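Long-range contacts in putative hemin storage protein (Bordetella bronchiseptica, PDB 6AU1), which cleaves deacetylated poly-beta-1,6-N-acetylglucosamine through its glycoside hydrolase domain, the piece crystallised here, and can thereby disrupt bacterial biofilms: residues A[34-42]-A[346-355]; A[160-168]-A[245-253]. All coordinates share one frame; numbering follows the deposited sequence.

Interaction 1: residues A[34-42]-A[346-355]; sequences DRMKDLAPS and AEALRDVMSL
Arg350 reaches across to Asp38 from helix 346-353, and its chain can be followed atom by atom. From CB it runs out extended, and CG passes 4.0 Å from the backbone O of Asp38. CD keeps that same carbonyl and the carboxylate within van der Waals range. A bend at the third torsion (chi3 -52°) then turns the guanidinium side-on to the acid, so that NE and NH1 each take one oxygen. The two bonds are unequal. NH1 meets OD2 of Asp38 at 3.2 Å, nearly straight (167°), in the guanidinium plane and on the syn lone pair; NE lies 3.0 Å from OD1 of Asp38, but that bond is bent, with NE approaching OD1 from above the carboxylate plane. The two planes stand 38° apart, consistent with this inequality.

Next to this pair, Leu39 is a knob set among Ala346, Leu349, Arg350 and Met353. Its CD1 lies 4.0 Å from CA of Arg350, while CG faces CB of Met353 at 4.1 Å. Tyr334 and Val10, on neighbouring strands, also touch Leu39 and place the knob against the sheet. Farther along, CB of Ser42 packs 3.7 Å from CD2 of Leu355.

Water also joins the backbones at the C-terminal ends of the two helices. One molecule donates to O of Leu39 and O of Arg350; another accepts from N of Leu355 and donates to O of Ala40. Arg35 has its main polar partner in Asp337, and a water links its NH1, weakly, to N of Ala346.

The chemistry is thus layered: a buried leucine knob joins the C-terminal helix to helix 22-39, and a two-nitrogen salt bridge at the more accessible margin probably restricts rotation of the Asp38 carboxylate.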
# COMPACT_ATOMS: atom_id res chain seq x y z
N ASP A 34 4.97 8.81 21.61
CA ASP A 34 5.65 8.13 22.72
C ASP A 34 6.00 6.68 22.38
O ASP A 34 7.10 6.21 22.70
CB ASP A 34 4.79 8.15 23.98
CG ASP A 34 4.74 9.52 24.62
OD1 ASP A 34 5.56 10.39 24.25
OD2 ASP A 34 3.88 9.73 25.50
N ARG A 35 5.07 5.97 21.75
CA ARG A 35 5.31 4.58 21.37
C ARG A 35 6.39 4.46 20.30
O ARG A 35 7.23 3.57 20.36
CB ARG A 35 4.02 3.93 20.87
CG ARG A 35 3.06 3.54 21.98
CD ARG A 35 1.69 3.18 21.40
NE ARG A 35 1.74 2.03 20.49
CZ ARG A 35 1.82 0.77 20.90
NH1 ARG A 35 1.87 0.49 22.20
NH2 ARG A 35 1.85 -0.23 20.02
N MET A 36 6.36 5.36 19.31
CA MET A 36 7.36 5.29 18.25
C MET A 36 8.75 5.69 18.74
O MET A 36 9.76 5.13 18.29
CB MET A 36 6.93 6.15 17.06
CG MET A 36 5.64 5.64 16.36
SD MET A 36 5.73 3.93 15.77
CE MET A 36 4.93 3.02 17.09
N LYS A 37 8.82 6.64 19.68
CA LYS A 37 10.10 7.00 20.26
C LYS A 37 10.68 5.79 20.99
O LYS A 37 11.88 5.51 20.89
CB LYS A 37 9.95 8.20 21.21
CG LYS A 37 11.21 8.64 21.92
CD LYS A 37 11.04 10.02 22.56
CE LYS A 37 9.75 10.12 23.37
NZ LYS A 37 9.63 11.43 24.08
N ASP A 38 9.81 5.05 21.66
CA ASP A 38 10.21 3.88 22.44
C ASP A 38 10.63 2.71 21.56
O ASP A 38 11.63 2.03 21.82
CB ASP A 38 9.05 3.47 23.36
CG ASP A 38 9.40 2.33 24.28
OD1 ASP A 38 10.60 2.16 24.60
OD2 ASP A 38 8.47 1.61 24.71
N LEU A 39 9.85 2.47 20.52
CA LEU A 39 10.03 1.32 19.65
C LEU A 39 11.16 1.54 18.65
O LEU A 39 11.83 0.59 18.23
CB LEU A 39 8.72 1.03 18.91
CG LEU A 39 8.45 -0.38 18.43
CD1 LEU A 39 8.43 -1.36 19.60
CD2 LEU A 39 7.13 -0.42 17.68
N ALA A 40 11.38 2.81 18.30
CA ALA A 40 12.44 3.22 17.39
C ALA A 40 12.53 2.38 16.10
O ALA A 40 13.58 1.81 15.80
CB ALA A 40 13.79 3.19 18.11
N PRO A 41 11.43 2.31 15.34
CA PRO A 41 11.51 1.64 14.03
C PRO A 41 12.35 2.46 13.05
O PRO A 41 12.66 3.62 13.31
CB PRO A 41 10.04 1.60 13.58
CG PRO A 41 9.45 2.83 14.21
CD PRO A 41 10.11 2.92 15.56
N SER A 42 12.72 1.86 11.92
CA SER A 42 13.44 2.60 10.90
C SER A 42 12.51 3.61 10.24
O SER A 42 12.93 4.74 9.93
CB SER A 42 14.05 1.66 9.85
OG SER A 42 13.07 0.87 9.22
N ALA A 346 4.46 -2.64 23.31
CA ALA A 346 5.76 -2.06 22.96
C ALA A 346 6.90 -2.70 23.73
O ALA A 346 7.95 -2.99 23.15
CB ALA A 346 5.75 -0.56 23.20
N GLU A 347 6.70 -2.92 25.02
CA GLU A 347 7.70 -3.55 25.86
C GLU A 347 8.09 -4.93 25.33
O GLU A 347 9.27 -5.29 25.34
CB GLU A 347 7.20 -3.67 27.31
N ALA A 348 7.11 -5.68 24.86
CA ALA A 348 7.35 -7.04 24.42
C ALA A 348 8.02 -7.09 23.05
O ALA A 348 8.79 -8.01 22.78
CB ALA A 348 6.05 -7.82 24.40
N LEU A 349 7.73 -6.11 22.20
CA LEU A 349 8.23 -6.10 20.83
C LEU A 349 9.51 -5.31 20.64
O LEU A 349 10.13 -5.41 19.58
CB LEU A 349 7.19 -5.52 19.87
CG LEU A 349 6.09 -6.36 19.26
CD1 LEU A 349 5.54 -5.64 18.03
CD2 LEU A 349 6.57 -7.76 18.91
N ARG A 350 9.89 -4.51 21.63
CA ARG A 350 11.06 -3.65 21.51
C ARG A 350 12.30 -4.39 21.01
O ARG A 350 12.98 -3.91 20.10
CB ARG A 350 11.37 -2.97 22.85
CG ARG A 350 12.37 -1.84 22.74
CD ARG A 350 12.58 -1.15 24.08
NE ARG A 350 11.32 -0.74 24.70
CZ ARG A 350 10.84 -1.25 25.83
NH1 ARG A 350 9.68 -0.83 26.32
NH2 ARG A 350 11.53 -2.19 26.49
N ASP A 351 12.58 -5.56 21.57
CA ASP A 351 13.85 -6.21 21.24
C ASP A 351 13.90 -6.71 19.80
O ASP A 351 14.97 -6.74 19.20
CB ASP A 351 14.18 -7.35 22.23
CG ASP A 351 13.09 -8.41 22.32
OD1 ASP A 351 12.08 -8.36 21.58
OD2 ASP A 351 13.26 -9.33 23.17
N VAL A 352 12.76 -7.08 19.23
CA VAL A 352 12.77 -7.55 17.85
C VAL A 352 12.50 -6.43 16.83
O VAL A 352 12.75 -6.61 15.64
CB VAL A 352 11.77 -8.70 17.61
CG1 VAL A 352 12.29 -9.99 18.23
CG2 VAL A 352 10.38 -8.34 18.14
N MET A 353 12.02 -5.28 17.29
CA MET A 353 11.78 -4.19 16.35
C MET A 353 12.96 -3.23 16.35
O MET A 353 13.04 -2.35 15.50
CB MET A 353 10.47 -3.46 16.68
CG MET A 353 9.21 -4.19 16.22
SD MET A 353 9.06 -4.29 14.41
CE MET A 353 8.80 -2.56 13.99
N SER A 354 13.88 -3.44 17.29
CA SER A 354 15.11 -2.66 17.37
C SER A 354 15.98 -2.84 16.13
O SER A 354 16.07 -3.94 15.57
CB SER A 354 15.91 -3.04 18.62
OG SER A 354 17.20 -2.45 18.61
N LEU A 355 16.62 -1.75 15.70
CA LEU A 355 17.46 -1.78 14.50
C LEU A 355 18.84 -2.39 14.77
O LEU A 355 19.68 -2.46 13.88
CB LEU A 355 17.62 -0.36 13.93
CG LEU A 355 16.36 0.25 13.32
CD1 LEU A 355 16.60 1.69 12.87
CD2 LEU A 355 15.86 -0.60 12.16
O HOH W 1 2.32 -1.00 24.77
O HOH W 2 13.28 -1.18 19.59
O HOH W 3 15.68 0.36 16.56

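Interaction 2: residues A[160-168]-A[245-253]; sequences HDDAVLDDT and SEAWYGQSL. With EDO (1,2-ethanediol), chain G.
Leu165 and Tyr249 make the one backbone-to-backbone hydrogen bond of this contact, N of Leu165 to O of Tyr249 at 3.1 Å. The donor stands 60° out of the carbonyl plane, and the same oxygen also receives a CA-H...O contact from Val164, 3.2 Å from its CA. A second contact of that kind joins CA of Asp166 to O of Trp248 at 3.4 Å.

On one flank the side chain of Gln251, extended beyond CG, brings NE2 to O of Ala163 at 3.1 Å (163° at the hydrogen). That oxygen lies close to the amide plane of Gln251, although the donor itself is above the carbonyl plane of Ala163. NE2 also lies 3.6 Å from CG1 of Val164. On the other flank Asp167 and Trp248 run side by side, with CG of Asp167 4.0 Å from CB of Trp248, and the carboxylate and indole planes are 53° apart.

Close approach in the middle depends on Gly250, whose positive phi marks the exit from the short, weakly bonded helical turn about 246-249 and whose missing side chain lets Leu165 come near. Further out, Asp166 OD1 accepts from both N and OG1 of Thr168, the first bond forming an Asx turn. The carbonyl of Ala163 has a second donor in Arg233, on strand 230-235, while the amide of Gln251 has its strongest partner in Tyr236.

Ethanediol, probably from the crystallisation liquor, hydrogen-bonds through O1 to OD1 of Asp161 at 2.6 Å and through O2 to the backbone O of Asp161, and also to the hydroxyl of Tyr236. Such packing between connections that follow neighbouring parallel strands, here 156-159 and 230-235, is characteristic of the C-terminal rim of a TIM barrel, consistent with the family assignment; this rim is where glycoside hydrolases of that fold carry their active sites.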
# COMPACT_ATOMS: atom_id res chain seq x y z
N HIS A 160 -0.17 2.15 -2.01
CA HIS A 160 -1.20 1.30 -1.38
C HIS A 160 -1.52 0.03 -2.16
O HIS A 160 -1.20 -0.06 -3.35
CB HIS A 160 -2.46 2.16 -1.23
CG HIS A 160 -3.55 1.56 -0.39
ND1 HIS A 160 -3.31 0.73 0.69
CD2 HIS A 160 -4.90 1.72 -0.45
CE1 HIS A 160 -4.46 0.40 1.25
NE2 HIS A 160 -5.44 0.97 0.57
N ASP A 161 -2.18 -0.92 -1.50
CA ASP A 161 -2.58 -2.17 -2.14
C ASP A 161 -3.83 -2.04 -3.03
O ASP A 161 -4.34 -3.03 -3.53
CB ASP A 161 -2.80 -3.28 -1.09
CG ASP A 161 -3.95 -3.00 -0.11
OD1 ASP A 161 -4.83 -2.15 -0.37
OD2 ASP A 161 -3.99 -3.68 0.95
N ASP A 162 -4.29 -0.81 -3.26
CA ASP A 162 -5.47 -0.62 -4.11
C ASP A 162 -5.12 -0.80 -5.57
O ASP A 162 -6.01 -0.96 -6.40
CB ASP A 162 -6.09 0.77 -3.91
CG ASP A 162 -5.23 1.87 -4.48
OD1 ASP A 162 -4.05 1.98 -4.08
OD2 ASP A 162 -5.72 2.62 -5.35
N ALA A 163 -3.82 -0.76 -5.88
CA ALA A 163 -3.31 -0.89 -7.24
C ALA A 163 -3.31 -2.37 -7.68
O ALA A 163 -2.28 -3.05 -7.69
CB ALA A 163 -1.91 -0.29 -7.33
N VAL A 164 -4.50 -2.84 -8.00
CA VAL A 164 -4.70 -4.20 -8.51
C VAL A 164 -5.60 -4.11 -9.73
O VAL A 164 -6.41 -3.19 -9.84
CB VAL A 164 -5.37 -5.15 -7.47
CG1 VAL A 164 -4.43 -5.45 -6.33
CG2 VAL A 164 -6.69 -4.56 -6.96
N LEU A 165 -5.44 -5.07 -10.64
CA LEU A 165 -6.35 -5.26 -11.77
C LEU A 165 -6.57 -6.75 -11.93
O LEU A 165 -5.62 -7.52 -11.85
CB LEU A 165 -5.76 -4.68 -13.06
CG LEU A 165 -5.56 -3.17 -13.15
CD1 LEU A 165 -4.72 -2.82 -14.37
CD2 LEU A 165 -6.92 -2.45 -13.20
N ASP A 166 -7.81 -7.19 -12.14
CA ASP A 166 -7.99 -8.63 -12.34
C ASP A 166 -8.01 -8.98 -13.82
O ASP A 166 -7.72 -8.14 -14.66
CB ASP A 166 -9.22 -9.16 -11.60
CG ASP A 166 -10.55 -8.66 -12.17
OD1 ASP A 166 -10.65 -8.38 -13.37
OD2 ASP A 166 -11.51 -8.57 -11.38
N ASP A 167 -8.32 -10.24 -14.15
CA ASP A 167 -8.16 -10.70 -15.52
C ASP A 167 -9.37 -10.37 -16.39
O ASP A 167 -9.48 -10.85 -17.52
CB ASP A 167 -7.85 -12.20 -15.55
CG ASP A 167 -8.87 -13.04 -14.80
OD1 ASP A 167 -9.80 -12.47 -14.19
OD2 ASP A 167 -8.73 -14.28 -14.81
N THR A 168 -10.26 -9.51 -15.88
CA THR A 168 -11.38 -8.97 -16.67
C THR A 168 -11.27 -7.45 -16.81
O THR A 168 -12.18 -6.79 -17.34
CB THR A 168 -12.75 -9.30 -16.03
OG1 THR A 168 -12.90 -8.58 -14.80
CG2 THR A 168 -12.87 -10.80 -15.77
N SER A 245 -1.27 -16.43 -10.39
CA SER A 245 -2.27 -15.46 -9.94
C SER A 245 -1.90 -14.02 -10.26
O SER A 245 -2.72 -13.12 -10.06
CB SER A 245 -2.53 -15.60 -8.44
OG SER A 245 -1.41 -15.18 -7.67
N GLU A 246 -0.68 -13.79 -10.75
CA GLU A 246 -0.33 -12.48 -11.31
C GLU A 246 -1.39 -12.00 -12.29
O GLU A 246 -1.70 -10.81 -12.36
CB GLU A 246 1.02 -12.52 -12.02
CG GLU A 246 2.21 -12.67 -11.08
CD GLU A 246 3.52 -12.71 -11.82
OE1 GLU A 246 3.52 -12.41 -13.04
OE2 GLU A 246 4.55 -13.03 -11.19
N ALA A 247 -1.94 -12.94 -13.05
CA ALA A 247 -2.94 -12.61 -14.06
C ALA A 247 -4.21 -11.97 -13.50
O ALA A 247 -4.89 -11.24 -14.23
CB ALA A 247 -3.31 -13.85 -14.86
N TRP A 248 -4.56 -12.21 -12.24
CA TRP A 248 -5.77 -11.56 -11.72
C TRP A 248 -5.49 -10.66 -10.52
O TRP A 248 -6.42 -10.22 -9.83
CB TRP A 248 -6.88 -12.58 -11.40
CG TRP A 248 -6.53 -13.69 -10.47
CD1 TRP A 248 -6.63 -13.69 -9.10
CD2 TRP A 248 -6.05 -15.00 -10.83
NE1 TRP A 248 -6.24 -14.91 -8.60
CE2 TRP A 248 -5.88 -15.73 -9.64
CE3 TRP A 248 -5.75 -15.62 -12.05
CZ2 TRP A 248 -5.42 -17.05 -9.63
CZ3 TRP A 248 -5.29 -16.92 -12.03
CH2 TRP A 248 -5.13 -17.62 -10.83
N TYR A 249 -4.21 -10.35 -10.30
CA TYR A 249 -3.81 -9.33 -9.33
C TYR A 249 -3.20 -8.09 -9.98
O TYR A 249 -3.33 -6.99 -9.44
CB TYR A 249 -2.81 -9.90 -8.32
CG TYR A 249 -3.44 -10.61 -7.14
CD1 TYR A 249 -3.86 -11.94 -7.25
CD2 TYR A 249 -3.59 -9.96 -5.91
CE1 TYR A 249 -4.42 -12.60 -6.17
CE2 TYR A 249 -4.15 -10.62 -4.82
CZ TYR A 249 -4.55 -11.93 -4.95
OH TYR A 249 -5.11 -12.60 -3.88
N GLY A 250 -2.48 -8.25 -11.08
CA GLY A 250 -1.80 -7.11 -11.67
C GLY A 250 -0.59 -6.69 -10.84
O GLY A 250 -0.16 -5.53 -10.88
N GLN A 251 -0.05 -7.65 -10.09
CA GLN A 251 1.15 -7.44 -9.27
C GLN A 251 2.07 -8.63 -9.45
O GLN A 251 1.62 -9.72 -9.78
CB GLN A 251 0.79 -7.29 -7.79
CG GLN A 251 -0.24 -6.22 -7.47
CD GLN A 251 -0.46 -6.08 -5.98
OE1 GLN A 251 -0.15 -6.99 -5.22
NE2 GLN A 251 -1.00 -4.95 -5.56
N SER A 252 3.37 -8.44 -9.19
CA SER A 252 4.38 -9.46 -9.46
C SER A 252 5.60 -9.23 -8.58
O SER A 252 6.06 -8.11 -8.48
CB SER A 252 4.81 -9.43 -10.94
OG SER A 252 6.05 -10.06 -11.13
N LEU A 253 6.12 -10.28 -7.95
CA LEU A 253 7.28 -10.09 -7.08
C LEU A 253 8.55 -9.71 -7.87
O LEU A 253 9.21 -8.74 -7.51
CB LEU A 253 7.54 -11.33 -6.22
CG LEU A 253 8.79 -11.26 -5.33
CD1 LEU A 253 8.75 -10.03 -4.42
CD2 LEU A 253 8.91 -12.53 -4.52
C1 EDO G . -7.85 -3.29 -1.44
O1 EDO G . -7.12 -2.05 -1.49
C2 EDO G . -7.85 -3.94 -2.82
O2 EDO G . -6.54 -4.41 -3.14

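From the N terminus the chain passes through strand 8-12 and helix 22-39 to the first half of interaction 1, whose partner lies 304 residues on, in the terminal helix 346-353. This closure brings the two ends of the domain together beside strands 8-12 and 332-335, which pair in parallel. Nested inside it, interaction 2 closes a shorter loop of 76 intervening residues, mostly helical, and ties the segment after strand 156-159 to one beyond strand 230-235. The loops do not cross. The centres of interactions 1 and 2 are about 33 Å apart, on opposite sides of the chain's centre. The nearest atoms of interactions 1 and 2 are about 17 Å apart, so the two contacts meet nowhere directly.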